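Local coordinates for protein Cwp19 (Clostridioides difficile, PDB 5OQ3) that probably hydrolyses bacterial cell-wall peptidoglycan, its TIM-barrel glycoside hydrolase domain being the part of the longer protein described here, at residues 322-327 / 345-350; 289-294 / 304-309; 29-34 / 358-363. All coordinates share one frame; numbering follows the deposited sequence.

How the contacts relate
From the N terminus, strand 27-32 opens the barrel and supplies residues 29-34, whose partner 358-363 comes more than 320 residues later on strand 356-361; contact 3 therefore joins first strand to eighth and closes the barrel. The other two contacts fall within that span, one after the other. Contact 2 folds the loop after strand 286-287 back against helix 302-313, and contact 1 then sets the end of strand 319-324 against helix 343-350. Contacts 1 and 2 meet where Gly323 pairs with the backbone of Pro289 and Leu291, while Gln324 OE1 reaches Ser359 OG to tie contact 1 to contact 3.

Contact 1: residues 322-327 / 345-350; sequences IGQGIY and QQVTLN
Gln324 OE1 takes two hydrogen-bond partners: Asn350 ND2 of helix 343-350 donates to it at 2.9 Å, and Ser359 OG of the next strand is the second. The bond from Asn350 is bent at the hydrogen (135°), yet the acceptor lies in the amide plane of Asn350 and the donor in the carbonyl plane of Gln324, the two amides being nearly coplanar, 26° apart. A bend at chi2 (-68°) turns the end of Gln324 to meet the helix. Its NE2 stands 3.1 Å from Gln346 OE1 and is hydrogen-bonded to Tyr302 OH, a hydroxyl that also binds Asn350 OD1. Gln346 runs out extended beyond CG; a water accepts from Gly325 N (2.9 Å) and donates to Gln346 OE1 (2.8 Å), while Glu342 OE1 accepts from Gln346 NE2. Aliphatic groups only flank the amides: Ile322 CG1 lies 3.9 Å from Asn350 ND2, and Val347 CG2 lies beside Gln324 OE1. Strand and helix segments run antiparallel within a beta-alpha-beta unit of the TIM barrel. Their buried interface is thus chiefly an amide network, in which both ends of Gln324 and of Asn350 have partners and the rotation of each amide is fixed.

Contact 2: residues 289-294 / 304-309; sequences PQLYWP and KLVAWW
Leu291, Trp309 and Pro289 carry this contact, in which the loop after strand 286-287 lies against helix 302-313. Pro289 lays its ring over one face of the Trp309 indole: CB sits 3.6 Å from the centroid of the five-membered ring of Trp309, 16° off the normal, a CH-pi contact, while CG lies above the CG-CD2 bond. The opposite face of that indole is taken by Trp308 CZ3, so the ring is sandwiched. Leu291 drives between the helix side chains and splits its two methyls. CD1 goes to Val306 CG1 at 3.7 Å; CD2 goes to Trp309, 3.8 Å from its NE1, and also lies 4.0 Å from Leu305 CB. With chi2 near anti (-169°), the fork at Leu291 CG is turned so that CD1 faces Val306 and CD2 faces Trp309. Farther along the loop, Trp293 meets the helix: Leu305 CD1 lies oblique to its indole, 3.6 Å from Trp293 CZ3. Leu320 and Ile322 of strand 319-324 pack on Pro289 and Leu291, respectively. No hydrogen bond crosses between the two segments, and the Trp309 N-H is used by Gly248 O. The contact is thus apolar, held by shape and dispersion, with the indole fixed by contacts on both faces and by its N-H bond, binding this loop of the TIM barrel to the helix that follows it.

Contact 3: residues 29-34 / 358-363; sequences AAWIST and GSMYFS
With chi1 at -80° and chi2 at -77°, Trp31 swings its indole across the neighbouring strand, where Met360, with CG anti to its carbonyl carbon (chi1 -54°), meets it at about a right angle. Met360 CB lies over one face of the six-membered ring of Trp31, 3.8 Å from the centroid; in the conformer described, the sulfur approaches obliquely as a Met-aromatic contact and Met360 CG touches Ala29 CB at 3.7 Å. Phe362 N lies at the indole edge, near its plane, and Phe362 CB packs 3.6 Å from Trp31 CE3, the two rings being oblique. The backbones pair as parallel strands: Ala29 N donates to Ser359 O at 2.9 Å, Tyr361 N to Ala29 O at 2.9 Å, and Trp31 N to Tyr361 O at 3.1 Å. The peptide between Phe362 and Ser363 is cis; Ser363 OG is held by Asp39. Trp122 and His188 meet the Trp31 ring, which points with Met360 toward the barrel interior. Strands 27-32 and 356-361 thereby close the eight-stranded TIM barrel; Val70 of strand 68-74 flanks Ala29 and Met360 within it, while outside, helix 47-63 packs on Ala30 and helix 343-350 on Tyr361.

Contact 1: residues 322-327 / 345-350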
loop_
_atom_site.group_PDB
_atom_site.type_symbol
_atom_site.label_atom_id
_atom_site.label_comp_id
_atom_site.label_asym_id
_atom_site.label_seq_id
_atom_site.Cartn_x
_atom_site.Cartn_y
_atom_site.Cartn_z
ATOM N N ILE A 322 8.491 4.054 -8.789
ATOM C CA ILE A 322 7.705 5.254 -8.671
ATOM C C ILE A 322 6.227 4.945 -8.754
ATOM O O ILE A 322 5.774 4.246 -9.673
ATOM C CB ILE A 322 8.076 6.269 -9.763
ATOM C CG1 ILE A 322 9.572 6.559 -9.740
ATOM C CG2 ILE A 322 7.198 7.512 -9.670
ATOM C CD1 ILE A 322 10.129 7.068 -8.429
ATOM N N GLY A 323 5.478 5.443 -7.745
ATOM C CA GLY A 323 4.034 5.362 -7.811
ATOM C C GLY A 323 3.493 6.414 -8.756
ATOM O O GLY A 323 3.665 7.621 -8.537
ATOM N N GLN A 324 2.783 5.960 -9.794
ATOM C CA GLN A 324 2.278 6.821 -10.862
ATOM C C GLN A 324 0.793 7.057 -10.705
ATOM O O GLN A 324 -0.003 6.106 -10.701
ATOM C CB GLN A 324 2.533 6.154 -12.242
ATOM C CG GLN A 324 3.929 5.585 -12.511
ATOM C CD GLN A 324 5.107 6.560 -12.656
ATOM O OE1 GLN A 324 6.227 6.112 -12.780
ATOM N NE2 GLN A 324 4.880 7.861 -12.732
ATOM N N GLY A 325 0.404 8.333 -10.681
ATOM C CA GLY A 325 -0.975 8.723 -10.442
ATOM C C GLY A 325 -1.893 8.851 -11.624
ATOM O O GLY A 325 -2.505 9.914 -11.858
ATOM N N ILE A 326 -2.024 7.757 -12.371
ATOM C CA ILE A 326 -2.772 7.755 -13.612
ATOM C C ILE A 326 -4.271 7.981 -13.408
ATOM O O ILE A 326 -4.957 8.301 -14.368
ATOM C CB ILE A 326 -2.476 6.559 -14.522
ATOM C CG1 ILE A 326 -2.736 5.226 -13.852
ATOM C CG2 ILE A 326 -1.053 6.659 -15.091
ATOM C CD1 ILE A 326 -2.874 4.054 -14.791
ATOM N N TYR A 327 -4.763 7.829 -12.175
ATOM C CA TYR A 327 -6.136 8.212 -11.863
ATOM C C TYR A 327 -6.419 9.699 -12.103
ATOM O O TYR A 327 -7.570 10.097 -12.285
ATOM C CB TYR A 327 -6.495 7.792 -10.418
ATOM C CG TYR A 327 -5.804 8.613 -9.346
ATOM C CD1 TYR A 327 -4.524 8.296 -8.903
ATOM C CD2 TYR A 327 -6.460 9.665 -8.732
ATOM C CE1 TYR A 327 -3.911 9.039 -7.897
ATOM C CE2 TYR A 327 -5.860 10.425 -7.738
ATOM C CZ TYR A 327 -4.586 10.088 -7.299
ATOM O OH TYR A 327 -3.967 10.798 -6.286
ATOM N N GLN A 345 6.023 10.999 -20.746
ATOM C CA GLN A 345 7.020 11.951 -20.264
ATOM C C GLN A 345 7.545 11.583 -18.864
ATOM O O GLN A 345 8.765 11.647 -18.610
ATOM C CB GLN A 345 6.421 13.359 -20.264
ATOM C CG GLN A 345 7.402 14.445 -19.878
ATOM C CD GLN A 345 6.787 15.824 -19.793
ATOM O OE1 GLN A 345 5.600 15.988 -20.023
ATOM N NE2 GLN A 345 7.589 16.809 -19.392
ATOM N N GLN A 346 6.649 11.229 -17.947
ATOM C CA GLN A 346 7.084 10.836 -16.623
ATOM C C GLN A 346 7.970 9.618 -16.645
ATOM O O GLN A 346 9.016 9.629 -16.000
ATOM C CB GLN A 346 5.871 10.656 -15.692
ATOM C CG GLN A 346 5.094 11.912 -15.398
ATOM C CD GLN A 346 4.219 11.806 -14.143
ATOM O OE1 GLN A 346 3.956 10.714 -13.615
ATOM N NE2 GLN A 346 3.687 12.949 -13.714
ATOM N N VAL A 347 7.573 8.550 -17.328
ATOM C CA VAL A 347 8.362 7.346 -17.287
ATOM C C VAL A 347 9.677 7.513 -18.050
ATOM O O VAL A 347 10.697 6.993 -17.648
ATOM C CB VAL A 347 7.558 6.128 -17.792
ATOM C CG1 VAL A 347 8.425 4.891 -17.901
ATOM C CG2 VAL A 347 6.401 5.835 -16.833
ATOM N N THR A 348 9.676 8.313 -19.111
ATOM C CA THR A 348 10.922 8.639 -19.811
ATOM C C THR A 348 11.928 9.316 -18.855
ATOM O O THR A 348 13.118 8.988 -18.833
ATOM C CB THR A 348 10.625 9.498 -21.040
ATOM O OG1 THR A 348 9.771 8.782 -21.937
ATOM C CG2 THR A 348 11.908 9.895 -21.779
ATOM N N LEU A 349 11.441 10.230 -18.025
ATOM C CA LEU A 349 12.285 10.866 -17.032
ATOM C C LEU A 349 12.787 9.844 -16.018
ATOM O O LEU A 349 13.976 9.862 -15.669
ATOM C CB LEU A 349 11.531 12.002 -16.365
ATOM C CG LEU A 349 12.327 12.797 -15.322
ATOM C CD1 LEU A 349 13.570 13.459 -15.941
ATOM C CD2 LEU A 349 11.434 13.790 -14.599
ATOM N N ASN A 350 11.890 8.988 -15.510
ATOM C CA ASN A 350 12.298 7.993 -14.549
ATOM C C ASN A 350 13.483 7.214 -15.064
ATOM O O ASN A 350 14.378 6.849 -14.306
ATOM C CB ASN A 350 11.198 6.953 -14.296
ATOM C CG ASN A 350 9.962 7.515 -13.631
ATOM O OD1 ASN A 350 9.921 8.693 -13.221
ATOM N ND2 ASN A 350 8.915 6.685 -13.589
HETATM O O HOH W 1 2.595 10.108 -11.303
#

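Contact 2: residues 289-294 / 304-309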
loop_
_atom_site.group_PDB
_atom_site.type_symbol
_atom_site.label_atom_id
_atom_site.label_comp_id
_atom_site.label_asym_id
_atom_site.label_seq_id
_atom_site.Cartn_x
_atom_site.Cartn_y
_atom_site.Cartn_z
ATOM N N PRO A 289 7.379 5.519 -3.430
ATOM C CA PRO A 289 6.792 6.804 -3.117
ATOM C C PRO A 289 5.677 7.120 -4.110
ATOM O O PRO A 289 5.816 6.917 -5.325
ATOM C CB PRO A 289 7.976 7.778 -3.242
ATOM C CG PRO A 289 8.982 7.041 -4.087
ATOM C CD PRO A 289 8.786 5.595 -3.843
ATOM N N GLN A 290 4.572 7.678 -3.574
ATOM C CA GLN A 290 3.418 8.019 -4.399
ATOM C C GLN A 290 3.601 9.436 -4.933
ATOM O O GLN A 290 3.334 10.433 -4.252
ATOM C CB GLN A 290 2.154 7.890 -3.530
ATOM C CG GLN A 290 1.931 6.456 -3.136
ATOM C CD GLN A 290 0.729 6.235 -2.211
ATOM O OE1 GLN A 290 -0.125 7.079 -2.011
ATOM N NE2 GLN A 290 0.662 5.048 -1.661
ATOM N N LEU A 291 4.118 9.505 -6.167
ATOM C CA LEU A 291 4.377 10.785 -6.817
ATOM C C LEU A 291 3.238 11.135 -7.725
ATOM O O LEU A 291 3.397 11.298 -8.947
ATOM C CB LEU A 291 5.725 10.738 -7.558
ATOM C CG LEU A 291 6.948 10.338 -6.711
ATOM C CD1 LEU A 291 8.222 10.601 -7.531
ATOM C CD2 LEU A 291 7.009 11.037 -5.372
ATOM N N TYR A 292 2.096 11.393 -7.105
ATOM C CA TYR A 292 0.867 11.603 -7.850
ATOM C C TYR A 292 0.662 13.075 -8.180
ATOM O O TYR A 292 -0.399 13.654 -7.898
ATOM C CB TYR A 292 -0.323 11.036 -7.056
ATOM C CG TYR A 292 -0.269 9.583 -6.635
ATOM C CD1 TYR A 292 0.521 8.643 -7.290
ATOM C CD2 TYR A 292 -1.102 9.127 -5.630
ATOM C CE1 TYR A 292 0.483 7.307 -6.934
ATOM C CE2 TYR A 292 -1.118 7.793 -5.255
ATOM C CZ TYR A 292 -0.344 6.876 -5.938
ATOM O OH TYR A 292 -0.360 5.547 -5.598
ATOM N N TRP A 293 1.658 13.658 -8.844
ATOM C CA TRP A 293 1.613 15.039 -9.221
ATOM C C TRP A 293 2.203 15.188 -10.628
ATOM O O TRP A 293 3.035 14.392 -11.051
ATOM C CB TRP A 293 2.470 15.865 -8.269
ATOM C CG TRP A 293 1.974 15.853 -6.839
ATOM C CD1 TRP A 293 0.842 16.470 -6.344
ATOM C CD2 TRP A 293 2.589 15.212 -5.721
ATOM N NE1 TRP A 293 0.729 16.252 -5.002
ATOM C CE2 TRP A 293 1.790 15.491 -4.587
ATOM C CE3 TRP A 293 3.756 14.458 -5.555
ATOM C CZ2 TRP A 293 2.123 15.040 -3.316
ATOM C CZ3 TRP A 293 4.072 13.991 -4.294
ATOM C CH2 TRP A 293 3.251 14.268 -3.193
ATOM N N PRO A 294 1.823 16.250 -11.340
ATOM C CA PRO A 294 2.446 16.586 -12.618
ATOM C C PRO A 294 3.860 17.116 -12.491
ATOM O O PRO A 294 4.250 17.704 -11.474
ATOM C CB PRO A 294 1.547 17.683 -13.200
ATOM C CG PRO A 294 0.353 17.703 -12.348
ATOM C CD PRO A 294 0.728 17.172 -11.022
ATOM N N LYS A 304 11.373 17.085 -9.508
ATOM C CA LYS A 304 12.250 17.259 -8.343
ATOM C C LYS A 304 12.182 16.035 -7.456
ATOM O O LYS A 304 13.206 15.563 -6.928
ATOM C CB LYS A 304 11.846 18.510 -7.539
ATOM C CG LYS A 304 12.108 19.796 -8.314
ATOM C CD LYS A 304 11.865 21.026 -7.455
ATOM C CE LYS A 304 12.287 22.281 -8.193
ATOM N NZ LYS A 304 11.753 23.472 -7.498
ATOM N N LEU A 305 10.982 15.480 -7.316
ATOM C CA LEU A 305 10.822 14.342 -6.441
ATOM C C LEU A 305 11.453 13.067 -6.972
ATOM O O LEU A 305 12.003 12.286 -6.172
ATOM C CB LEU A 305 9.345 14.174 -6.087
ATOM C CG LEU A 305 8.866 15.200 -5.030
ATOM C CD1 LEU A 305 7.348 15.347 -5.061
ATOM C CD2 LEU A 305 9.407 14.822 -3.646
ATOM N N VAL A 306 11.391 12.803 -8.275
ATOM C CA VAL A 306 12.069 11.602 -8.775
ATOM C C VAL A 306 13.572 11.672 -8.457
ATOM O O VAL A 306 14.161 10.678 -8.063
ATOM C CB VAL A 306 11.798 11.299 -10.268
ATOM C CG1 VAL A 306 10.380 10.832 -10.509
ATOM C CG2 VAL A 306 12.172 12.426 -11.182
ATOM N N ALA A 307 14.164 12.836 -8.621
ATOM C CA ALA A 307 15.583 13.029 -8.303
ATOM C C ALA A 307 15.894 12.839 -6.829
ATOM O O ALA A 307 16.882 12.203 -6.450
ATOM C CB ALA A 307 16.050 14.383 -8.776
ATOM N N TRP A 308 15.027 13.399 -6.002
ATOM C CA TRP A 308 15.213 13.316 -4.560
ATOM C C TRP A 308 15.150 11.861 -4.079
ATOM O O TRP A 308 16.012 11.401 -3.310
ATOM C CB TRP A 308 14.176 14.214 -3.824
ATOM C CG TRP A 308 14.477 14.285 -2.351
ATOM C CD1 TRP A 308 15.337 15.168 -1.739
ATOM C CD2 TRP A 308 13.955 13.415 -1.297
ATOM N NE1 TRP A 308 15.367 14.909 -0.391
ATOM C CE2 TRP A 308 14.545 13.850 -0.087
ATOM C CE3 TRP A 308 13.063 12.342 -1.281
ATOM C CZ2 TRP A 308 14.298 13.244 1.112
ATOM C CZ3 TRP A 308 12.798 11.753 -0.092
ATOM C CH2 TRP A 308 13.417 12.197 1.102
ATOM N N TRP A 309 14.145 11.128 -4.539
ATOM C CA TRP A 309 14.001 9.730 -4.162
ATOM C C TRP A 309 15.096 8.843 -4.725
ATOM O O TRP A 309 15.577 7.929 -4.024
ATOM C CB TRP A 309 12.613 9.233 -4.551
ATOM C CG TRP A 309 11.531 9.723 -3.629
ATOM C CD1 TRP A 309 10.582 10.653 -3.879
ATOM C CD2 TRP A 309 11.308 9.275 -2.296
ATOM N NE1 TRP A 309 9.797 10.828 -2.763
ATOM C CE2 TRP A 309 10.223 9.979 -1.786
ATOM C CE3 TRP A 309 11.902 8.302 -1.503
ATOM C CZ2 TRP A 309 9.726 9.776 -0.500
ATOM C CZ3 TRP A 309 11.412 8.100 -0.189
ATOM C CH2 TRP A 309 10.329 8.828 0.275
#

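Contact 3: residues 29-34 / 358-363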
loop_
_atom_site.group_PDB
_atom_site.type_symbol
_atom_site.label_atom_id
_atom_site.label_comp_id
_atom_site.label_asym_id
_atom_site.label_seq_id
_atom_site.Cartn_x
_atom_site.Cartn_y
_atom_site.Cartn_z
ATOM N N ALA A 29 4.050 -2.588 -12.342
ATOM C CA ALA A 29 2.954 -3.098 -11.499
ATOM C C ALA A 29 1.725 -2.257 -11.597
ATOM O O ALA A 29 1.809 -1.091 -11.913
ATOM C CB ALA A 29 3.427 -3.154 -10.049
ATOM N N ALA A 30 0.597 -2.868 -11.314
ATOM C CA ALA A 30 -0.635 -2.145 -11.119
ATOM C C ALA A 30 -1.230 -2.524 -9.759
ATOM O O ALA A 30 -1.308 -3.704 -9.431
ATOM C CB ALA A 30 -1.619 -2.421 -12.229
ATOM N N TRP A 31 -1.698 -1.511 -9.036
ATOM C CA TRP A 31 -2.497 -1.724 -7.833
ATOM C C TRP A 31 -3.905 -2.161 -8.237
ATOM O O TRP A 31 -4.530 -1.530 -9.115
ATOM C CB TRP A 31 -2.579 -0.451 -6.974
ATOM C CG TRP A 31 -1.393 -0.182 -6.131
ATOM C CD1 TRP A 31 -1.069 -0.797 -4.964
ATOM C CD2 TRP A 31 -0.426 0.869 -6.290
ATOM N NE1 TRP A 31 0.060 -0.251 -4.442
ATOM C CE2 TRP A 31 0.433 0.815 -5.193
ATOM C CE3 TRP A 31 -0.249 1.883 -7.230
ATOM C CZ2 TRP A 31 1.506 1.696 -5.023
ATOM C CZ3 TRP A 31 0.775 2.779 -7.056
ATOM C CH2 TRP A 31 1.640 2.677 -5.959
ATOM N N ILE A 32 -4.394 -3.204 -7.571
ATOM C CA ILE A 32 -5.779 -3.655 -7.681
ATOM C C ILE A 32 -6.369 -3.533 -6.252
ATOM O O ILE A 32 -6.153 -4.367 -5.385
ATOM C CB ILE A 32 -5.829 -5.117 -8.197
ATOM C CG1 ILE A 32 -5.173 -5.198 -9.613
ATOM C CG2 ILE A 32 -7.258 -5.662 -8.222
ATOM C CD1 ILE A 32 -5.078 -6.602 -10.183
ATOM N N SER A 33 -7.056 -2.435 -6.030
ATOM C CA SER A 33 -7.692 -2.088 -4.770
ATOM C C SER A 33 -9.053 -2.714 -4.674
ATOM O O SER A 33 -9.836 -2.712 -5.634
ATOM C CB SER A 33 -7.741 -0.574 -4.612
ATOM O OG SER A 33 -8.238 -0.223 -3.334
ATOM N N THR A 34 -9.341 -3.261 -3.500
ATOM C CA THR A 34 -10.607 -3.936 -3.192
ATOM C C THR A 34 -11.495 -3.125 -2.237
ATOM O O THR A 34 -12.705 -3.351 -2.144
ATOM C CB THR A 34 -10.321 -5.311 -2.573
ATOM O OG1 THR A 34 -9.556 -5.133 -1.379
ATOM C CG2 THR A 34 -9.570 -6.184 -3.528
ATOM N N GLY A 358 11.554 0.814 -11.764
ATOM C CA GLY A 358 10.272 0.665 -12.410
ATOM C C GLY A 358 9.181 1.482 -11.773
ATOM O O GLY A 358 9.508 2.501 -11.147
ATOM N N SER A 359 7.923 1.074 -11.963
ATOM C CA SER A 359 6.744 1.865 -11.651
ATOM C C SER A 359 5.631 0.955 -11.121
ATOM O O SER A 359 5.563 -0.237 -11.482
ATOM C CB SER A 359 6.194 2.560 -12.886
ATOM O OG SER A 359 7.053 3.575 -13.388
ATOM N N MET A 360 4.750 1.577 -10.333
ATOM C CA MET A 360 3.473 1.015 -9.943
ATOM C C MET A 360 2.403 2.014 -10.263
ATOM O O MET A 360 2.558 3.163 -9.965
ATOM C CB MET A 360 3.441 0.627 -8.455
ATOM C CG MET A 360 4.544 -0.295 -7.978
ATOM S SD MET A 360 3.994 -1.298 -6.587
ATOM C CE MET A 360 5.224 -2.557 -6.616
ATOM N N TYR A 361 1.331 1.565 -10.915
ATOM C CA TYR A 361 0.277 2.431 -11.440
ATOM C C TYR A 361 -0.963 2.376 -10.521
ATOM O O TYR A 361 -1.521 1.296 -10.313
ATOM C CB TYR A 361 -0.147 1.998 -12.855
ATOM C CG TYR A 361 0.974 2.284 -13.831
ATOM C CD1 TYR A 361 1.057 3.514 -14.460
ATOM C CD2 TYR A 361 1.956 1.356 -14.124
ATOM C CE1 TYR A 361 2.072 3.794 -15.342
ATOM C CE2 TYR A 361 2.993 1.643 -15.003
ATOM C CZ TYR A 361 3.043 2.876 -15.601
ATOM O OH TYR A 361 4.053 3.208 -16.480
ATOM N N PHE A 362 -1.392 3.538 -10.074
ATOM C CA PHE A 362 -2.644 3.687 -9.346
ATOM C C PHE A 362 -3.706 4.221 -10.273
ATOM O O PHE A 362 -3.654 5.406 -10.569
ATOM C CB PHE A 362 -2.518 4.557 -8.096
ATOM C CG PHE A 362 -3.647 4.273 -7.135
ATOM C CD1 PHE A 362 -4.865 4.961 -7.220
ATOM C CD2 PHE A 362 -3.565 3.187 -6.276
ATOM C CE1 PHE A 362 -5.910 4.643 -6.394
ATOM C CE2 PHE A 362 -4.635 2.857 -5.455
ATOM C CZ PHE A 362 -5.804 3.588 -5.523
ATOM N N SER A 363 -4.663 3.393 -10.726
ATOM C CA SER A 363 -4.861 1.999 -10.361
ATOM C C SER A 363 -5.236 1.206 -11.607
ATOM O O SER A 363 -5.405 1.766 -12.692
ATOM C CB SER A 363 -5.905 1.838 -9.236
ATOM O OG SER A 363 -7.202 2.149 -9.707
#